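Local structure of type III secretion system effector protein ExoU (Pseudomonas fluorescens, 4QMK) at residues 38-51 against 452-465. The protein is a type III secreted toxin that probably acts as a patatin-like phospholipase A2 and binds phosphatidylinositol 4,5-bisphosphate to reach the plasma membrane. Numbering follows the deposited sequence.
Sequences LVKGVGERNLSIYR and MLASVQVDLQNDAA
Val39, Leu47 and Ile49 of the antiparallel hairpin 38-51 pack on Met452, Val456 and Leu460, one face of helix 452-461, whose axis passes 10.2 Å from that of strand 47-51. This apolar part is the buried one: Val39 CG1 lies 3.9 Å from Val456 CG1, with the two side chains crossing at about a right angle, and Leu47 CD2 is 4.1 Å from Met452 CG. All six residues are buried, and Val57, Val59 and Val61 of strand 57-61 adjoin Leu47 and Ile49. A bend at chi3 (-74°) carries Met452 CE over one face of the Arg45 guanidinium, offset toward its rim; Arg45 NE bonds to the Ser62 carbonyl.

The side of exposed Ser455 and partly exposed Asp459 faces solvent more but is not looser: Val39 CG2 meets Asp459 CB at 3.5 Å. Ser455 OG turns to the Gln451 carbonyl.

Arg51 NH1 meets Asp463 OD2 at 3.0 Å, on its syn side but 25° out of the carboxylate plane, and NH2 reaches OD1; guanidinium and carboxylate planes are 35° apart. Leu38 CD1 sits over the guanidinium centre. Asp463 OD2 also N-caps helix 464-491 through Gly466 N, so this two-pronged salt bridge ties the end of strand 47-51 to the helix start and probably favours an ionised carboxylate.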
loop_
_atom_site.group_PDB
_atom_site.type_symbol
_atom_site.label_atom_id
_atom_site.label_comp_id
_atom_site.label_asym_id
_atom_site.label_seq_id
_atom_site.Cartn_x
_atom_site.Cartn_y
_atom_site.Cartn_z
ATOM N N LEU A 38 37.195 33.616 20.777
ATOM C CA LEU A 38 37.221 32.377 21.543
ATOM C C LEU A 38 37.587 31.193 20.633
ATOM O O LEU A 38 38.221 30.234 21.077
ATOM C CB LEU A 38 35.854 32.119 22.172
ATOM C CG LEU A 38 35.392 33.075 23.269
ATOM C CD1 LEU A 38 34.014 32.658 23.779
ATOM C CD2 LEU A 38 36.384 33.101 24.412
ATOM N N VAL A 39 37.180 31.284 19.364
ATOM C CA VAL A 39 37.369 30.231 18.372
ATOM C C VAL A 39 37.451 30.856 16.978
ATOM O O VAL A 39 36.749 31.806 16.668
ATOM C CB VAL A 39 36.159 29.278 18.409
ATOM C CG1 VAL A 39 36.168 28.313 17.236
ATOM C CG2 VAL A 39 36.140 28.546 19.735
ATOM N N LYS A 40 38.316 30.296 16.143
ATOM C CA LYS A 40 38.540 30.812 14.805
ATOM C C LYS A 40 38.533 29.785 13.695
ATOM O O LYS A 40 39.185 28.755 13.763
ATOM C CB LYS A 40 39.849 31.591 14.762
ATOM C CG LYS A 40 39.812 32.917 15.519
ATOM C CD LYS A 40 38.864 33.938 14.872
ATOM C CE LYS A 40 39.480 34.685 13.688
ATOM N NZ LYS A 40 40.459 35.700 14.163
ATOM N N GLY A 41 37.784 30.105 12.657
ATOM C CA GLY A 41 37.738 29.335 11.427
ATOM C C GLY A 41 37.825 27.851 11.623
ATOM O O GLY A 41 38.506 27.174 10.898
ATOM N N VAL A 42 37.063 27.332 12.562
ATOM C CA VAL A 42 37.096 25.944 12.804
ATOM C C VAL A 42 36.210 25.238 11.837
ATOM O O VAL A 42 35.048 25.612 11.658
ATOM C CB VAL A 42 36.650 25.611 14.217
ATOM C CG1 VAL A 42 36.380 24.132 14.333
ATOM C CG2 VAL A 42 37.724 26.026 15.192
ATOM N N GLY A 43 36.766 24.195 11.220
ATOM C CA GLY A 43 36.000 23.324 10.333
ATOM C C GLY A 43 35.497 23.860 8.987
ATOM O O GLY A 43 35.814 24.973 8.558
ATOM N N GLU A 44 34.670 23.049 8.344
ATOM C CA GLU A 44 34.179 23.327 6.989
ATOM C C GLU A 44 33.145 24.454 6.937
ATOM O O GLU A 44 32.748 24.892 5.849
ATOM C CB GLU A 44 33.593 22.053 6.357
ATOM C CG GLU A 44 32.291 21.597 6.976
ATOM C CD GLU A 44 31.689 20.387 6.283
ATOM O OE1 GLU A 44 32.344 19.751 5.402
ATOM O OE2 GLU A 44 30.529 20.085 6.630
ATOM N N ARG A 45 32.685 24.893 8.108
ATOM C CA ARG A 45 31.815 26.043 8.196
ATOM C C ARG A 45 32.553 27.252 8.696
ATOM O O ARG A 45 31.945 28.337 8.887
ATOM C CB ARG A 45 30.610 25.684 9.012
ATOM C CG ARG A 45 29.843 24.594 8.241
ATOM C CD ARG A 45 28.443 24.430 8.674
ATOM N NE ARG A 45 27.809 25.719 8.695
ATOM C CZ ARG A 45 26.543 25.883 9.013
ATOM N NH1 ARG A 45 25.802 24.802 9.219
ATOM N NH2 ARG A 45 26.009 27.103 9.082
ATOM N N ASN A 46 33.875 27.074 8.837
ATOM C CA ASN A 46 34.750 28.107 9.281
ATOM C C ASN A 46 34.142 28.813 10.488
ATOM O O ASN A 46 33.988 30.020 10.482
ATOM C CB ASN A 46 34.956 29.096 8.175
ATOM C CG ASN A 46 35.540 28.470 6.931
ATOM O OD1 ASN A 46 36.748 28.303 6.825
ATOM N ND2 ASN A 46 34.703 28.189 5.963
ATOM N N LEU A 47 33.795 28.051 11.513
ATOM C CA LEU A 47 33.083 28.598 12.603
ATOM C C LEU A 47 33.980 29.429 13.485
ATOM O O LEU A 47 35.024 28.936 13.908
ATOM C CB LEU A 47 32.500 27.477 13.433
ATOM C CG LEU A 47 31.890 27.910 14.764
ATOM C CD1 LEU A 47 30.593 28.631 14.486
ATOM C CD2 LEU A 47 31.621 26.687 15.609
ATOM N N SER A 48 33.553 30.661 13.791
ATOM C CA SER A 48 34.262 31.522 14.703
ATOM C C SER A 48 33.297 32.079 15.751
ATOM O O SER A 48 32.115 32.317 15.473
ATOM C CB SER A 48 34.890 32.692 13.975
ATOM O OG SER A 48 35.893 32.302 13.045
ATOM N N ILE A 49 33.816 32.301 16.950
ATOM C CA ILE A 49 33.037 32.783 18.039
ATOM C C ILE A 49 33.789 33.867 18.773
ATOM O O ILE A 49 34.928 33.624 19.205
ATOM C CB ILE A 49 32.771 31.679 19.040
ATOM C CG1 ILE A 49 32.072 30.513 18.374
ATOM C CG2 ILE A 49 31.885 32.209 20.170
ATOM C CD1 ILE A 49 31.781 29.362 19.327
ATOM N N TYR A 50 33.165 35.054 18.913
ATOM C CA TYR A 50 33.790 36.193 19.616
ATOM C C TYR A 50 32.897 36.624 20.771
ATOM O O TYR A 50 31.660 36.498 20.684
ATOM C CB TYR A 50 33.950 37.408 18.698
ATOM C CG TYR A 50 34.772 37.208 17.433
ATOM C CD1 TYR A 50 34.160 36.825 16.234
ATOM C CD2 TYR A 50 36.112 37.503 17.406
ATOM C CE1 TYR A 50 34.903 36.641 15.073
ATOM C CE2 TYR A 50 36.856 37.334 16.271
ATOM C CZ TYR A 50 36.252 36.887 15.106
ATOM O OH TYR A 50 37.007 36.764 13.970
ATOM N N ARG A 51 33.501 37.158 21.830
ATOM C CA ARG A 51 32.738 37.686 22.959
ATOM C C ARG A 51 33.087 39.140 23.236
ATOM O O ARG A 51 34.254 39.519 23.287
ATOM C CB ARG A 51 32.959 36.850 24.228
ATOM C CG ARG A 51 32.328 37.469 25.487
ATOM C CD ARG A 51 32.131 36.474 26.639
ATOM N NE ARG A 51 33.388 35.856 26.958
ATOM C CZ ARG A 51 33.531 34.609 27.361
ATOM N NH1 ARG A 51 32.488 33.796 27.538
ATOM N NH2 ARG A 51 34.747 34.169 27.577
ATOM N N MET A 452 28.546 20.197 15.429
ATOM C CA MET A 452 29.140 21.533 15.476
ATOM C C MET A 452 29.736 21.778 16.841
ATOM O O MET A 452 30.830 22.319 16.938
ATOM C CB MET A 452 28.108 22.615 15.059
ATOM C CG MET A 452 28.542 24.057 15.205
ATOM S SD MET A 452 27.401 25.245 14.436
ATOM C CE MET A 452 27.821 24.940 12.718
ATOM N N LEU A 453 29.044 21.353 17.894
ATOM C CA LEU A 453 29.568 21.548 19.248
ATOM C C LEU A 453 30.822 20.759 19.488
ATOM O O LEU A 453 31.763 21.267 20.117
ATOM C CB LEU A 453 28.522 21.188 20.287
ATOM C CG LEU A 453 28.839 21.436 21.757
ATOM C CD1 LEU A 453 29.179 22.880 21.989
ATOM C CD2 LEU A 453 27.619 21.074 22.567
ATOM N N ALA A 454 30.864 19.530 18.981
ATOM C CA ALA A 454 32.089 18.733 19.095
ATOM C C ALA A 454 33.285 19.436 18.422
ATOM O O ALA A 454 34.412 19.335 18.920
ATOM C CB ALA A 454 31.889 17.347 18.505
ATOM N N SER A 455 33.039 20.137 17.307
ATOM C CA SER A 455 34.090 20.869 16.587
ATOM C C SER A 455 34.841 21.863 17.429
ATOM O O SER A 455 36.035 22.065 17.221
ATOM C CB SER A 455 33.499 21.733 15.474
ATOM O OG SER A 455 32.606 21.012 14.703
ATOM N N VAL A 456 34.125 22.535 18.322
ATOM C CA VAL A 456 34.692 23.641 19.085
ATOM C C VAL A 456 34.851 23.362 20.544
ATOM O O VAL A 456 35.185 24.238 21.326
ATOM C CB VAL A 456 33.787 24.864 18.965
ATOM C CG1 VAL A 456 33.710 25.318 17.520
ATOM C CG2 VAL A 456 32.389 24.576 19.482
ATOM N N GLN A 457 34.635 22.124 20.906
ATOM C CA GLN A 457 34.619 21.721 22.292
ATOM C C GLN A 457 35.899 21.998 23.016
ATOM O O GLN A 457 35.851 22.475 24.173
ATOM C CB GLN A 457 34.287 20.234 22.358
ATOM C CG GLN A 457 33.971 19.695 23.725
ATOM C CD GLN A 457 34.020 18.178 23.776
ATOM O OE1 GLN A 457 33.803 17.510 22.763
ATOM N NE2 GLN A 457 34.280 17.622 24.956
ATOM N N VAL A 458 37.046 21.723 22.375
ATOM C CA VAL A 458 38.305 21.868 23.120
ATOM C C VAL A 458 38.584 23.321 23.392
ATOM O O VAL A 458 38.912 23.678 24.518
ATOM C CB VAL A 458 39.555 21.154 22.512
ATOM C CG1 VAL A 458 39.181 19.789 21.923
ATOM C CG2 VAL A 458 40.271 22.013 21.488
ATOM N N ASP A 459 38.386 24.169 22.394
ATOM C CA ASP A 459 38.614 25.613 22.563
ATOM C C ASP A 459 37.667 26.210 23.618
ATOM O O ASP A 459 38.071 27.017 24.454
ATOM C CB ASP A 459 38.410 26.344 21.228
ATOM C CG ASP A 459 39.369 25.877 20.131
ATOM O OD1 ASP A 459 40.587 25.860 20.377
ATOM O OD2 ASP A 459 38.914 25.578 18.996
ATOM N N LEU A 460 36.417 25.771 23.589
ATOM C CA LEU A 460 35.421 26.278 24.537
ATOM C C LEU A 460 35.607 25.821 25.966
ATOM O O LEU A 460 35.247 26.564 26.893
ATOM C CB LEU A 460 34.018 25.925 24.073
ATOM C CG LEU A 460 33.554 26.766 22.881
ATOM C CD1 LEU A 460 32.127 26.434 22.595
ATOM C CD2 LEU A 460 33.691 28.230 23.224
ATOM N N GLN A 461 36.176 24.614 26.141
ATOM C CA GLN A 461 36.543 24.087 27.480
ATOM C C GLN A 461 37.453 25.015 28.219
ATOM O O GLN A 461 37.438 25.041 29.435
ATOM C CB GLN A 461 37.299 22.748 27.383
ATOM C CG GLN A 461 36.441 21.515 27.508
ATOM C CD GLN A 461 35.755 21.432 28.858
ATOM O OE1 GLN A 461 36.372 21.670 29.918
ATOM N NE2 GLN A 461 34.475 21.098 28.842
ATOM N N ASN A 462 38.288 25.741 27.486
ATOM C CA ASN A 462 39.245 26.675 28.092
ATOM C C ASN A 462 38.619 27.981 28.565
ATOM O O ASN A 462 39.314 28.845 29.067
ATOM C CB ASN A 462 40.388 26.984 27.117
ATOM C CG ASN A 462 41.114 25.739 26.667
ATOM O OD1 ASN A 462 41.314 24.811 27.446
ATOM N ND2 ASN A 462 41.507 25.706 25.395
ATOM N N ASP A 463 37.315 28.127 28.396
ATOM C CA ASP A 463 36.609 29.292 28.887
ATOM C C ASP A 463 35.637 28.817 29.960
ATOM O O ASP A 463 35.004 27.782 29.770
ATOM C CB ASP A 463 35.834 29.901 27.751
ATOM C CG ASP A 463 35.162 31.194 28.152
ATOM O OD1 ASP A 463 35.903 32.164 28.461
ATOM O OD2 ASP A 463 33.911 31.248 28.140
ATOM N N ALA A 464 35.494 29.547 31.071
ATOM C CA ALA A 464 34.602 29.094 32.187
ATOM C C ALA A 464 33.150 28.974 31.781
ATOM O O ALA A 464 32.534 27.918 31.977
ATOM C CB ALA A 464 34.730 29.998 33.397
ATOM N N ALA A 465 32.598 30.027 31.183
ATOM C CA ALA A 465 31.218 29.965 30.664
ATOM C C ALA A 465 31.049 28.893 29.602
ATOM O O ALA A 465 29.999 28.256 29.513
ATOM C CB ALA A 465 30.810 31.294 30.104
#